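Local coordinates for DNA-entry nuclease (Competence-specific nuclease) (Streptococcus agalactiae ILRI112, PDB 4QGO), which probably cleaves DNA, and perhaps RNA, as a nuclease of the beta-beta-alpha (His-Me finger) class, and is regarded as a virulence factor, at residues N31-L36 and V204-T209; A107-A112 and Q138-N143; N154-L159 and L200-A205; R171-P176 and H190-S195. The protein carries 1 engineered substitution. One frame throughout, in Å; residues are numbered along the deposited sequence. Where two conformers were deposited one is given.

Contact 1: residues N31-L36 and V204-T209; sequences NGIYEL and VAIPNT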
loop_
_atom_site.group_PDB
_atom_site.type_symbol
_atom_site.label_atom_id
_atom_site.label_comp_id
_atom_site.label_asym_id
_atom_site.label_seq_id
_atom_site.Cartn_x
_atom_site.Cartn_y
_atom_site.Cartn_z
ATOM N N ASN A 31 -7.524 -8.519 -11.926
ATOM C CA ASN A 31 -8.340 -8.337 -10.728
ATOM C C ASN A 31 -8.219 -6.935 -10.145
ATOM O O ASN A 31 -8.215 -6.778 -8.927
ATOM C CB ASN A 31 -7.939 -9.340 -9.636
ATOM C CG ASN A 31 -8.130 -10.783 -10.052
ATOM O OD1 ASN A 31 -7.172 -11.560 -10.094
ATOM N ND2 ASN A 31 -9.372 -11.163 -10.320
ATOM N N GLY A 32 -8.065 -5.926 -10.998
ATOM C CA GLY A 32 -8.046 -4.554 -10.526
ATOM C C GLY A 32 -6.686 -4.039 -10.092
ATOM O O GLY A 32 -6.551 -2.870 -9.749
ATOM N N ILE A 33 -5.661 -4.888 -10.126
ATOM C CA ILE A 33 -4.332 -4.466 -9.687
ATOM C C ILE A 33 -3.283 -4.835 -10.735
ATOM O O ILE A 33 -3.611 -5.485 -11.728
ATOM C CB ILE A 33 -3.994 -5.020 -8.275
ATOM C CG1 ILE A 33 -4.111 -6.551 -8.191
ATOM C CG2 ILE A 33 -4.966 -4.416 -7.250
ATOM C CD1 ILE A 33 -2.970 -7.339 -8.840
ATOM N N TYR A 34 -2.037 -4.416 -10.532
ATOM C CA TYR A 34 -0.951 -4.855 -11.405
ATOM C C TYR A 34 -0.086 -5.877 -10.688
ATOM O O TYR A 34 0.512 -5.582 -9.646
ATOM C CB TYR A 34 -0.107 -3.665 -11.884
ATOM C CG TYR A 34 -0.790 -2.847 -12.948
ATOM C CD1 TYR A 34 -0.676 -3.186 -14.291
ATOM C CD2 TYR A 34 -1.557 -1.740 -12.614
ATOM C CE1 TYR A 34 -1.318 -2.447 -15.269
ATOM C CE2 TYR A 34 -2.204 -0.996 -13.588
ATOM C CZ TYR A 34 -2.073 -1.351 -14.912
ATOM O OH TYR A 34 -2.710 -0.612 -15.886
ATOM N N GLU A 35 -0.041 -7.078 -11.247
ATOM C CA GLU A 35 0.892 -8.093 -10.813
ATOM C C GLU A 35 2.230 -7.736 -11.451
ATOM O O GLU A 35 2.286 -7.457 -12.659
ATOM C CB GLU A 35 0.410 -9.460 -11.290
ATOM C CG GLU A 35 1.274 -10.627 -10.877
ATOM C CD GLU A 35 0.792 -11.944 -11.474
ATOM O OE1 GLU A 35 1.610 -12.882 -11.587
ATOM O OE2 GLU A 35 -0.400 -12.042 -11.843
ATOM N N LEU A 36 3.294 -7.721 -10.650
ATOM C CA LEU A 36 4.617 -7.342 -11.144
ATOM C C LEU A 36 5.546 -8.536 -11.138
ATOM O O LEU A 36 5.527 -9.329 -10.197
ATOM C CB LEU A 36 5.230 -6.277 -10.227
ATOM C CG LEU A 36 4.350 -5.069 -9.907
ATOM C CD1 LEU A 36 5.129 -4.098 -9.029
ATOM C CD2 LEU A 36 3.865 -4.393 -11.178
ATOM N N VAL A 204 2.963 -6.816 -6.138
ATOM C CA VAL A 204 1.870 -6.120 -6.808
ATOM C C VAL A 204 1.963 -4.609 -6.644
ATOM O O VAL A 204 2.592 -4.093 -5.701
ATOM C CB VAL A 204 0.483 -6.581 -6.280
ATOM C CG1 VAL A 204 0.264 -8.091 -6.485
ATOM C CG2 VAL A 204 0.339 -6.219 -4.816
ATOM N N ALA A 205 1.327 -3.899 -7.568
ATOM C CA ALA A 205 1.106 -2.466 -7.416
ATOM C C ALA A 205 -0.391 -2.232 -7.373
ATOM O O ALA A 205 -1.105 -2.631 -8.283
ATOM C CB ALA A 205 1.733 -1.690 -8.570
ATOM N N ILE A 206 -0.865 -1.609 -6.293
ATOM C CA ILE A 206 -2.279 -1.293 -6.125
ATOM C C ILE A 206 -2.491 0.139 -6.591
ATOM O O ILE A 206 -2.018 1.072 -5.943
ATOM C CB ILE A 206 -2.692 -1.344 -4.640
ATOM C CG1 ILE A 206 -2.184 -2.619 -3.949
ATOM C CG2 ILE A 206 -4.209 -1.172 -4.510
ATOM C CD1 ILE A 206 -2.758 -3.878 -4.481
ATOM N N PRO A 207 -3.183 0.330 -7.726
ATOM C CA PRO A 207 -3.343 1.711 -8.200
ATOM C C PRO A 207 -4.082 2.574 -7.168
ATOM O O PRO A 207 -5.078 2.132 -6.573
ATOM C CB PRO A 207 -4.182 1.548 -9.485
ATOM C CG PRO A 207 -3.852 0.117 -9.950
ATOM C CD PRO A 207 -3.773 -0.654 -8.656
ATOM N N ASN A 208 -3.586 3.791 -6.956
ATOM C CA ASN A 208 -4.233 4.727 -6.044
ATOM C C ASN A 208 -5.297 5.499 -6.796
ATOM O O ASN A 208 -5.185 6.712 -7.035
ATOM C CB ASN A 208 -3.214 5.670 -5.416
ATOM C CG ASN A 208 -3.722 6.282 -4.132
ATOM O OD1 ASN A 208 -4.742 5.839 -3.582
ATOM N ND2 ASN A 208 -3.014 7.302 -3.636
ATOM N N THR A 209 -6.329 4.757 -7.175
ATOM C CA THR A 209 -7.365 5.243 -8.074
ATOM C C THR A 209 -8.744 4.834 -7.575
ATOM O O THR A 209 -8.884 3.959 -6.712
ATOM C CB THR A 209 -7.169 4.674 -9.504
ATOM O OG1 THR A 209 -7.209 3.237 -9.464
ATOM C CG2 THR A 209 -5.835 5.127 -10.097
#
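Ile33 and Ile206 lie side by side and point the same way, with CG2 of Ile33 set 3.6 Å from CD1 of Ile206. A first torsion of 56° places CG1 of Ile33 between its backbone N and carbonyl carbon, and from there the chain carries CD1 to within 4.1 Å of Val204 CG1. This is the tight part: one branched residue touches two aliphatic neighbours, and all three also reach Tyr156 of helix 153-165. On the other face the methyl of Ala205 is small enough for Tyr34 CB and Leu36 CD1 to pack against it, the latter at 4.2 Å from Ala205 CB. Pro207 meets the Tyr34 ring at the edge, its CG 4.0 Å from CD2, while the hydroxyl of Tyr34 bonds to the backbone O of Asp9. Two backbone bonds hold the strands, Tyr34 N to Ala205 O at 3.0 Å and Ala205 N to Tyr34 O at 2.8 Å. The looser side is at Glu35, partly exposed, whose side chain comes no nearer than 5.0 Å, from CB to Val204 CG1; its backbone CA is closer. Gly32 has a phi of 87°, at which a beta carbon would be pressed against the preceding carbonyl O, so glycine suits this turn. The whole is antiparallel pairing inside the large central sheet of the nuclease domain, covered by helices 12-22 and 153-165.

Contact 2: residues A107-A112 and Q138-N143; sequences AVDKGA and QTAHSN. Engineered in segment 107-112: Ala112 (natural residue His).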
loop_
_atom_site.group_PDB
_atom_site.type_symbol
_atom_site.label_atom_id
_atom_site.label_comp_id
_atom_site.label_asym_id
_atom_site.label_seq_id
_atom_site.Cartn_x
_atom_site.Cartn_y
_atom_site.Cartn_z
ATOM N N ALA A 107 -14.048 10.057 -0.744
ATOM C CA ALA A 107 -13.022 9.785 -1.753
ATOM C C ALA A 107 -11.768 9.121 -1.197
ATOM O O ALA A 107 -11.234 8.203 -1.824
ATOM C CB ALA A 107 -12.643 11.057 -2.473
ATOM N N VAL A 108 -11.305 9.574 -0.034
ATOM C CA VAL A 108 -9.998 9.140 0.478
ATOM C C VAL A 108 -10.017 8.687 1.934
ATOM O O VAL A 108 -10.867 9.114 2.717
ATOM C CB VAL A 108 -8.914 10.224 0.301
ATOM C CG1 VAL A 108 -8.633 10.462 -1.178
ATOM C CG2 VAL A 108 -9.306 11.528 1.008
ATOM N N ASP A 109 -9.064 7.809 2.254
ATOM C CA ASP A 109 -8.854 7.271 3.594
ATOM C C ASP A 109 -7.406 7.523 3.979
ATOM O O ASP A 109 -6.535 7.647 3.119
ATOM C CB ASP A 109 -9.042 5.747 3.611
ATOM C CG ASP A 109 -10.474 5.314 3.392
ATOM O OD1 ASP A 109 -11.397 6.116 3.618
ATOM O OD2 ASP A 109 -10.673 4.134 3.028
ATOM N N LYS A 110 -7.158 7.612 5.278
ATOM C CA LYS A 110 -5.801 7.566 5.780
ATOM C C LYS A 110 -5.308 6.167 5.473
ATOM O O LYS A 110 -5.789 5.185 6.039
ATOM C CB LYS A 110 -5.775 7.843 7.280
ATOM C CG LYS A 110 -6.100 9.292 7.622
ATOM C CD LYS A 110 -6.319 9.487 9.120
ATOM C CE LYS A 110 -6.865 10.876 9.414
ATOM N NZ LYS A 110 -7.506 10.961 10.760
ATOM N N GLY A 111 -4.375 6.074 4.536
ATOM C CA GLY A 111 -3.860 4.767 4.150
ATOM C C GLY A 111 -2.541 4.393 4.806
ATOM O O GLY A 111 -1.509 4.991 4.510
ATOM N N ALA A 112 -2.565 3.398 5.692
ATOM C CA ALA A 112 -1.328 2.916 6.304
ATOM C C ALA A 112 -0.484 2.125 5.317
ATOM O O ALA A 112 -1.008 1.327 4.542
ATOM C CB ALA A 112 -1.644 2.037 7.502
ATOM N N GLN A 138 -4.959 7.846 0.461
ATOM C CA GLN A 138 -5.230 6.675 -0.359
ATOM C C GLN A 138 -6.703 6.631 -0.730
ATOM O O GLN A 138 -7.583 6.907 0.110
ATOM C CB GLN A 138 -4.838 5.393 0.384
ATOM C CG GLN A 138 -4.860 4.152 -0.515
ATOM C CD GLN A 138 -4.286 2.934 0.175
ATOM O OE1 GLN A 138 -4.406 2.787 1.396
ATOM N NE2 GLN A 138 -3.655 2.052 -0.596
ATOM N N THR A 139 -6.989 6.285 -1.978
ATOM C CA THR A 139 -8.396 6.217 -2.369
ATOM C C THR A 139 -9.148 5.202 -1.492
ATOM O O THR A 139 -8.579 4.189 -1.057
ATOM C CB THR A 139 -8.602 5.888 -3.856
ATOM O OG1 THR A 139 -8.202 4.528 -4.107
ATOM C CG2 THR A 139 -7.809 6.854 -4.729
ATOM N N ALA A 140 -10.419 5.486 -1.219
ATOM C CA ALA A 140 -11.228 4.566 -0.437
ATOM C C ALA A 140 -11.254 3.191 -1.086
ATOM O O ALA A 140 -11.133 2.183 -0.394
ATOM C CB ALA A 140 -12.646 5.104 -0.274
ATOM N N HIS A 141 -11.405 3.147 -2.412
ATOM C CA HIS A 141 -11.416 1.871 -3.105
ATOM C C HIS A 141 -10.127 1.083 -2.911
ATOM O O HIS A 141 -10.157 -0.103 -2.584
ATOM C CB HIS A 141 -11.626 2.052 -4.597
ATOM C CG HIS A 141 -11.384 0.798 -5.364
ATOM N ND1 HIS A 141 -12.268 -0.260 -5.356
ATOM C CD2 HIS A 141 -10.325 0.401 -6.106
ATOM C CE1 HIS A 141 -11.777 -1.242 -6.095
ATOM N NE2 HIS A 141 -10.602 -0.863 -6.567
ATOM N N SER A 142 -8.993 1.736 -3.144
ATOM C CA SER A 142 -7.737 1.000 -3.104
ATOM C C SER A 142 -7.304 0.651 -1.676
ATOM O O SER A 142 -6.599 -0.335 -1.466
ATOM C CB SER A 142 -6.639 1.711 -3.905
ATOM O OG SER A 142 -6.150 2.871 -3.239
ATOM N N ASN A 143 -7.749 1.429 -0.694
ATOM C CA ASN A 143 -7.538 1.089 0.700
ATOM C C ASN A 143 -8.404 -0.090 1.145
ATOM O O ASN A 143 -7.908 -1.060 1.721
ATOM C CB ASN A 143 -7.833 2.313 1.582
ATOM C CG ASN A 143 -7.605 2.036 3.051
ATOM O OD1 ASN A 143 -6.463 1.978 3.504
ATOM N ND2 ASN A 143 -8.678 1.892 3.809
HETATM O O HOH W 1 -5.108 2.041 6.155
#
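Asn143 swings its amide toward Asp109 because CG stands anti to the backbone N (chi1 -179°), while Asp109, with chi1 -69°, keeps its carboxylate beside its own N and turned to the start of the helix. The two groups cross at about a right angle, their planes 83° apart. The bond from Asn143 ND2 to Asp109 OD2, at 3.1 Å, is weak. Asp109 has firmer partners in His106, at OD1, and Gln144, at OD2. The backbones pair as antiparallel strands, Asp109 N giving to Gln138 O at 2.8 Å and Gln138 N to Asp109 O at 3.1 Å. Two antiparallel strands, joined by a long connection and followed by a helix, fit the beta-beta-alpha element of the His-Me finger nucleases, in which the catalytic histidine typically lies on the first strand; Ala112 is an engineered residue in place of histidine. Beyond the pairing, Ala140 N donates to Ala107 O at 2.9 Å, joining the first turn of the helix to the residue preceding the strand. Thr139 is the N-cap of the helix, OG1 accepting from Ser142 N at 3.1 Å. Gly111 has no beta carbon, which lets Gln138 OE1 come within 3.4 Å of its CA. The amide nitrogen of Gln138 is held by Gln153. A water takes the N-H of Ala112 at 2.9 Å and sits 3.0 Å from Asn143 OD1, bridging strand and helix.

Contact 3: residues N154-L159 and L200-A205; sequences NYYESL and LEFNVA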
loop_
_atom_site.group_PDB
_atom_site.type_symbol
_atom_site.label_atom_id
_atom_site.label_comp_id
_atom_site.label_asym_id
_atom_site.label_seq_id
_atom_site.Cartn_x
_atom_site.Cartn_y
_atom_site.Cartn_z
ATOM N N ASN A 154 -6.315 -3.906 1.141
ATOM C CA ASN A 154 -6.880 -4.762 2.186
ATOM C C ASN A 154 -6.802 -6.242 1.811
ATOM O O ASN A 154 -6.530 -7.080 2.661
ATOM C CB ASN A 154 -8.348 -4.394 2.469
ATOM C CG ASN A 154 -8.522 -3.472 3.677
ATOM O OD1 ASN A 154 -7.562 -3.107 4.365
ATOM N ND2 ASN A 154 -9.769 -3.093 3.939
ATOM N N TYR A 155 -7.051 -6.566 0.541
ATOM C CA TYR A 155 -6.986 -7.962 0.105
ATOM C C TYR A 155 -5.608 -8.571 0.396
ATOM O O TYR A 155 -5.497 -9.686 0.930
ATOM C CB TYR A 155 -7.292 -8.094 -1.396
ATOM C CG TYR A 155 -7.151 -9.516 -1.883
ATOM C CD1 TYR A 155 -8.167 -10.438 -1.677
ATOM C CD2 TYR A 155 -5.995 -9.940 -2.527
ATOM C CE1 TYR A 155 -8.028 -11.752 -2.085
ATOM C CE2 TYR A 155 -5.853 -11.261 -2.946
ATOM C CZ TYR A 155 -6.880 -12.145 -2.726
ATOM O OH TYR A 155 -6.743 -13.456 -3.134
ATOM N N TYR A 156 -4.560 -7.850 0.011
ATOM C CA TYR A 156 -3.202 -8.324 0.220
ATOM C C TYR A 156 -2.813 -8.365 1.681
ATOM O O TYR A 156 -2.134 -9.298 2.128
ATOM C CB TYR A 156 -2.224 -7.526 -0.644
ATOM C CG TYR A 156 -2.379 -7.956 -2.076
ATOM C CD1 TYR A 156 -1.677 -9.057 -2.570
ATOM C CD2 TYR A 156 -3.279 -7.320 -2.919
ATOM C CE1 TYR A 156 -1.852 -9.486 -3.874
ATOM C CE2 TYR A 156 -3.459 -7.741 -4.224
ATOM C CZ TYR A 156 -2.736 -8.818 -4.693
ATOM O OH TYR A 156 -2.907 -9.257 -5.988
ATOM N N GLU A 157 -3.275 -7.377 2.435
ATOM C CA GLU A 157 -3.080 -7.402 3.884
ATOM C C GLU A 157 -3.747 -8.622 4.513
ATOM O O GLU A 157 -3.179 -9.235 5.419
ATOM C CB GLU A 157 -3.555 -6.095 4.525
ATOM C CG GLU A 157 -2.610 -4.930 4.187
ATOM C CD GLU A 157 -3.192 -3.583 4.506
ATOM O OE1 GLU A 157 -4.428 -3.461 4.485
ATOM O OE2 GLU A 157 -2.419 -2.633 4.772
ATOM N N SER A 158 -4.925 -8.988 4.016
ATOM C CA SER A 158 -5.587 -10.193 4.489
ATOM C C SER A 158 -4.775 -11.447 4.201
ATOM O O SER A 158 -4.728 -12.349 5.043
ATOM C CB SER A 158 -6.977 -10.328 3.877
ATOM O OG SER A 158 -7.822 -9.292 4.345
ATOM N N LEU A 159 -4.132 -11.525 3.036
ATOM C CA LEU A 159 -3.280 -12.676 2.757
ATOM C C LEU A 159 -2.146 -12.769 3.770
ATOM O O LEU A 159 -1.805 -13.857 4.248
ATOM C CB LEU A 159 -2.682 -12.602 1.345
ATOM C CG LEU A 159 -3.666 -12.680 0.182
ATOM C CD1 LEU A 159 -2.906 -12.552 -1.141
ATOM C CD2 LEU A 159 -4.465 -13.977 0.224
ATOM N N LEU A 200 3.684 -18.294 0.717
ATOM C CA LEU A 200 3.138 -16.987 0.385
ATOM C C LEU A 200 4.177 -16.165 -0.351
ATOM O O LEU A 200 5.296 -15.982 0.136
ATOM C CB LEU A 200 2.716 -16.227 1.642
ATOM C CG LEU A 200 2.183 -14.808 1.399
ATOM C CD1 LEU A 200 0.863 -14.862 0.664
ATOM C CD2 LEU A 200 2.030 -14.045 2.717
ATOM N N GLU A 201 3.807 -15.666 -1.523
ATOM C CA GLU A 201 4.681 -14.747 -2.246
ATOM C C GLU A 201 3.864 -13.910 -3.206
ATOM O O GLU A 201 3.086 -14.446 -3.988
ATOM C CB GLU A 201 5.788 -15.492 -2.999
ATOM C CG GLU A 201 6.759 -14.536 -3.690
ATOM C CD GLU A 201 8.024 -15.196 -4.200
ATOM O OE1 GLU A 201 8.227 -16.403 -3.949
ATOM O OE2 GLU A 201 8.837 -14.487 -4.850
ATOM N N PHE A 202 4.025 -12.598 -3.132
ATOM C CA PHE A 202 3.398 -11.725 -4.116
ATOM C C PHE A 202 4.207 -10.457 -4.350
ATOM O O PHE A 202 5.052 -10.082 -3.533
ATOM C CB PHE A 202 1.918 -11.412 -3.787
ATOM C CG PHE A 202 1.692 -10.704 -2.468
ATOM C CD1 PHE A 202 1.999 -9.359 -2.314
ATOM C CD2 PHE A 202 1.097 -11.374 -1.407
ATOM C CE1 PHE A 202 1.759 -8.702 -1.121
ATOM C CE2 PHE A 202 0.840 -10.723 -0.206
ATOM C CZ PHE A 202 1.165 -9.384 -0.060
ATOM N N ASN A 203 3.941 -9.809 -5.483
ATOM C CA ASN A 203 4.603 -8.579 -5.867
ATOM C C ASN A 203 3.589 -7.834 -6.719
ATOM O O ASN A 203 3.355 -8.199 -7.875
ATOM C CB ASN A 203 5.883 -8.877 -6.665
ATOM C CG ASN A 203 6.733 -7.646 -6.875
ATOM O OD1 ASN A 203 6.283 -6.520 -6.657
ATOM N ND2 ASN A 203 7.976 -7.850 -7.306
ATOM N N VAL A 204 2.963 -6.816 -6.138
ATOM C CA VAL A 204 1.870 -6.120 -6.808
ATOM C C VAL A 204 1.963 -4.609 -6.644
ATOM O O VAL A 204 2.592 -4.093 -5.701
ATOM C CB VAL A 204 0.483 -6.581 -6.280
ATOM C CG1 VAL A 204 0.264 -8.091 -6.485
ATOM C CG2 VAL A 204 0.339 -6.219 -4.816
ATOM N N ALA A 205 1.327 -3.899 -7.568
ATOM C CA ALA A 205 1.106 -2.466 -7.416
ATOM C C ALA A 205 -0.391 -2.232 -7.373
ATOM O O ALA A 205 -1.105 -2.631 -8.283
ATOM C CB ALA A 205 1.733 -1.690 -8.570
#
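Tyr156 drives the edge of its ring into the face of Phe202, where residues 154-159 of helix 153-165 pack over the central antiparallel sheet of the beta-beta-alpha nuclease domain, nearly antiparallel to strand 201-205. The bump is CD1 of Tyr156, 3.5 Å above the Phe202 plane and over its centre; the ring centroids are 4.8 Å apart and the planes 66° apart, a T-shaped pair. Phe202 offers that face because its CG, at chi1 61°, fits between the backbone N and carbonyl carbon, laying the ring under the helix. Two residues along the strand, Val204 closes the hollow: its CG2 sits over the middle of one Tyr156 face, 3.9 Å from the centroid, a CH-pi contact. Tyr155 touches the opposite face near the rim. One large flat side chain therefore fills a notch between Phe202 and a branched valine. One turn on, Leu159 adds a second, smaller bump, its CD1 4.2 Å from Phe202 CD2 and its CB 4.3 Å from Leu200 CD1, near the partly exposed end of the contact. The phenol oxygen finds its polar partner in Arg151, while the same oxygen, Tyr156 OH, lies 3.4 Å from Val204 CG1.

Contact 4: residues R171-P176 and H190-S195; sequences RYRVTP and HLEAKS. With SO4 (sulfate ion), chain C.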
loop_
_atom_site.group_PDB
_atom_site.type_symbol
_atom_site.label_atom_id
_atom_site.label_comp_id
_atom_site.label_asym_id
_atom_site.label_seq_id
_atom_site.Cartn_x
_atom_site.Cartn_y
_atom_site.Cartn_z
ATOM N N ARG A 171 8.278 -11.778 5.421
ATOM C CA ARG A 171 9.057 -10.593 5.077
ATOM C C ARG A 171 8.181 -9.737 4.147
ATOM O O ARG A 171 7.564 -10.251 3.229
ATOM C CB ARG A 171 10.365 -11.018 4.403
ATOM C CG ARG A 171 11.287 -9.887 4.005
ATOM C CD ARG A 171 11.958 -9.184 5.204
ATOM N NE ARG A 171 12.911 -8.219 4.669
ATOM C CZ ARG A 171 12.596 -6.995 4.255
ATOM N NH1 ARG A 171 11.351 -6.540 4.380
ATOM N NH2 ARG A 171 13.527 -6.215 3.730
ATOM N N TYR A 172 8.111 -8.433 4.416
ATOM C CA TYR A 172 7.088 -7.557 3.831
ATOM C C TYR A 172 7.710 -6.209 3.503
ATOM O O TYR A 172 8.479 -5.664 4.301
ATOM C CB TYR A 172 5.976 -7.374 4.872
ATOM C CG TYR A 172 4.666 -6.722 4.447
ATOM C CD1 TYR A 172 4.011 -7.092 3.279
ATOM C CD2 TYR A 172 4.042 -5.792 5.276
ATOM C CE1 TYR A 172 2.790 -6.508 2.925
ATOM C CE2 TYR A 172 2.825 -5.217 4.934
ATOM C CZ TYR A 172 2.203 -5.583 3.767
ATOM O OH TYR A 172 0.988 -5.016 3.416
ATOM N N ARG A 173 7.388 -5.674 2.328
ATOM C CA ARG A 173 7.910 -4.382 1.904
ATOM C C ARG A 173 6.816 -3.615 1.180
ATOM O O ARG A 173 6.219 -4.125 0.234
ATOM C CB ARG A 173 9.149 -4.547 1.013
ATOM C CG ARG A 173 9.810 -3.230 0.566
ATOM C CD ARG A 173 11.225 -3.471 0.015
ATOM N NE ARG A 173 11.244 -4.391 -1.127
ATOM C CZ ARG A 173 12.257 -5.200 -1.432
ATOM N NH1 ARG A 173 13.363 -5.227 -0.683
ATOM N NH2 ARG A 173 12.169 -5.999 -2.490
ATOM N N VAL A 174 6.543 -2.402 1.653
ATOM C CA VAL A 174 5.497 -1.562 1.085
ATOM C C VAL A 174 6.095 -0.220 0.680
ATOM O O VAL A 174 6.698 0.481 1.500
ATOM C CB VAL A 174 4.364 -1.337 2.095
ATOM C CG1 VAL A 174 3.323 -0.394 1.515
ATOM C CG2 VAL A 174 3.719 -2.676 2.491
ATOM N N THR A 175 5.951 0.126 -0.594
ATOM C CA THR A 175 6.593 1.320 -1.125
ATOM C C THR A 175 5.579 2.159 -1.883
ATOM O O THR A 175 5.073 1.732 -2.915
ATOM C CB THR A 175 7.731 0.957 -2.085
ATOM O OG1 THR A 175 8.617 0.005 -1.459
ATOM C CG2 THR A 175 8.531 2.198 -2.478
ATOM N N PRO A 176 5.270 3.356 -1.375
ATOM C CA PRO A 176 4.462 4.285 -2.178
ATOM C C PRO A 176 5.222 4.657 -3.446
ATOM O O PRO A 176 6.419 4.987 -3.373
ATOM C CB PRO A 176 4.316 5.511 -1.268
ATOM C CG PRO A 176 4.636 5.008 0.132
ATOM C CD PRO A 176 5.665 3.928 -0.077
ATOM N N HIS A 190 3.128 -0.145 -3.854
ATOM C CA HIS A 190 3.840 -1.368 -4.204
ATOM C C HIS A 190 3.905 -2.280 -2.980
ATOM O O HIS A 190 4.479 -1.896 -1.967
ATOM C CB HIS A 190 5.253 -0.989 -4.678
ATOM C CG HIS A 190 6.062 -2.129 -5.215
ATOM N ND1 HIS A 190 7.402 -1.989 -5.514
ATOM C CD2 HIS A 190 5.736 -3.406 -5.525
ATOM C CE1 HIS A 190 7.868 -3.137 -5.973
ATOM N NE2 HIS A 190 6.877 -4.011 -5.998
ATOM N N LEU A 191 3.302 -3.468 -3.061
ATOM C CA LEU A 191 3.324 -4.421 -1.947
ATOM C C LEU A 191 4.075 -5.678 -2.347
ATOM O O LEU A 191 3.784 -6.257 -3.392
ATOM C CB LEU A 191 1.907 -4.837 -1.528
ATOM C CG LEU A 191 0.797 -3.790 -1.527
ATOM C CD1 LEU A 191 -0.518 -4.446 -1.158
ATOM C CD2 LEU A 191 1.127 -2.680 -0.548
ATOM N N GLU A 192 5.006 -6.113 -1.496
ATOM C CA GLU A 192 5.804 -7.313 -1.716
ATOM C C GLU A 192 5.786 -8.145 -0.440
ATOM O O GLU A 192 5.944 -7.607 0.663
ATOM C CB GLU A 192 7.242 -6.923 -2.029
ATOM C CG GLU A 192 7.404 -6.115 -3.298
ATOM C CD GLU A 192 8.823 -5.642 -3.453
ATOM O OE1 GLU A 192 9.668 -6.441 -3.908
ATOM O OE2 GLU A 192 9.103 -4.482 -3.096
ATOM N N ALA A 193 5.606 -9.457 -0.577
ATOM C CA ALA A 193 5.590 -10.335 0.590
ATOM C C ALA A 193 6.171 -11.700 0.256
ATOM O O ALA A 193 5.995 -12.201 -0.857
ATOM C CB ALA A 193 4.172 -10.486 1.145
ATOM N N LYS A 194 6.842 -12.305 1.234
ATOM C CA LYS A 194 7.425 -13.631 1.064
ATOM C C LYS A 194 7.451 -14.306 2.425
ATOM O O LYS A 194 7.982 -13.747 3.380
ATOM C CB LYS A 194 8.843 -13.497 0.496
ATOM C CG LYS A 194 9.629 -14.795 0.412
ATOM C CD LYS A 194 8.994 -15.732 -0.592
ATOM C CE LYS A 194 9.827 -17.006 -0.748
ATOM N NZ LYS A 194 11.214 -16.703 -1.202
ATOM N N SER A 195 6.879 -15.502 2.523
ATOM C CA SER A 195 6.993 -16.268 3.762
ATOM C C SER A 195 8.270 -17.114 3.770
ATOM O O SER A 195 8.798 -17.483 2.710
ATOM C CB SER A 195 5.755 -17.146 3.990
ATOM O OG SER A 195 5.654 -18.155 2.998
HETATM S S SO4 C . 15.287 -3.058 1.469
HETATM O O1 SO4 C . 14.481 -1.872 1.228
HETATM O O2 SO4 C . 16.153 -2.846 2.618
HETATM O O3 SO4 C . 16.126 -3.363 0.303
HETATM O O4 SO4 C . 14.428 -4.200 1.745
HETATM O O HOH W 2 7.484 -2.445 -2.134
#
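His190 opens the second strand facing Thr175, with which it exchanges two backbone bonds, while its ring, CG anti to the backbone N (chi1 -174°), leads away to Asn203. On the other side of the sheet Leu191 lies alongside Val174, CD2 3.8 Å from CG1, two branched residues filling the layer under helix 153-165. Glu192 follows and carries the contact. Its extended chain runs beside that of Arg173, which grips the carboxylate side-on: NE gives to OE2 and NH2 to OE1, each at 2.9 Å. Both oxygens lie near the guanidinium plane, yet the two flat groups are turned 47° apart, and OE2 is met from above the carboxylate plane. A water 2.8 Å from Glu192 OE2 also bonds Thr175 OG1, and OE1 has a second partner in Thr41. The methyl of Ala193 fits at the edge of the Tyr172 ring, its CB 4.0 Å from CD1. Lys194 pairs with Arg171 through two backbone bonds. The two arginines converge on a sulfate, probably from the crystallisation liquor: NH1 of Arg173 reaches O4 at 2.8 Å, and NH2 of Arg171 makes a weak bond to the same oxygen. Asn67 holds Arg171 NH1 and also bonds the sulfate. With one edge of its guanidinium fixed by Glu192, Arg173 is held with another edge toward the anion, chemistry consistent with an affinity for phosphate-like groups.

Overall arrangement
Contacts 1 and 4 lie in one sheet, and contact 3 packs helix 153-165 onto it. Strand 201-207 serves contacts 1 and 3, and its Val204 O accepts from Leu191 N of contact 4 at 2.8 Å; the centres of contacts 3 and 4 are about 8 Å apart. Contact 2, the strand pair and helix that by analogy with relatives probably form the active site, joins the sheet through residues 208-209: Asn208 OD1 meets Thr139 N at 2.8 Å. Contacts 2 and 4 do not touch, their centres about 18 Å apart. The sulfate of contact 4 is remote from the engineered Ala112; another, also probably from the crystallisation liquor, lies about 5 Å from the Tyr156 side chain of contact 3.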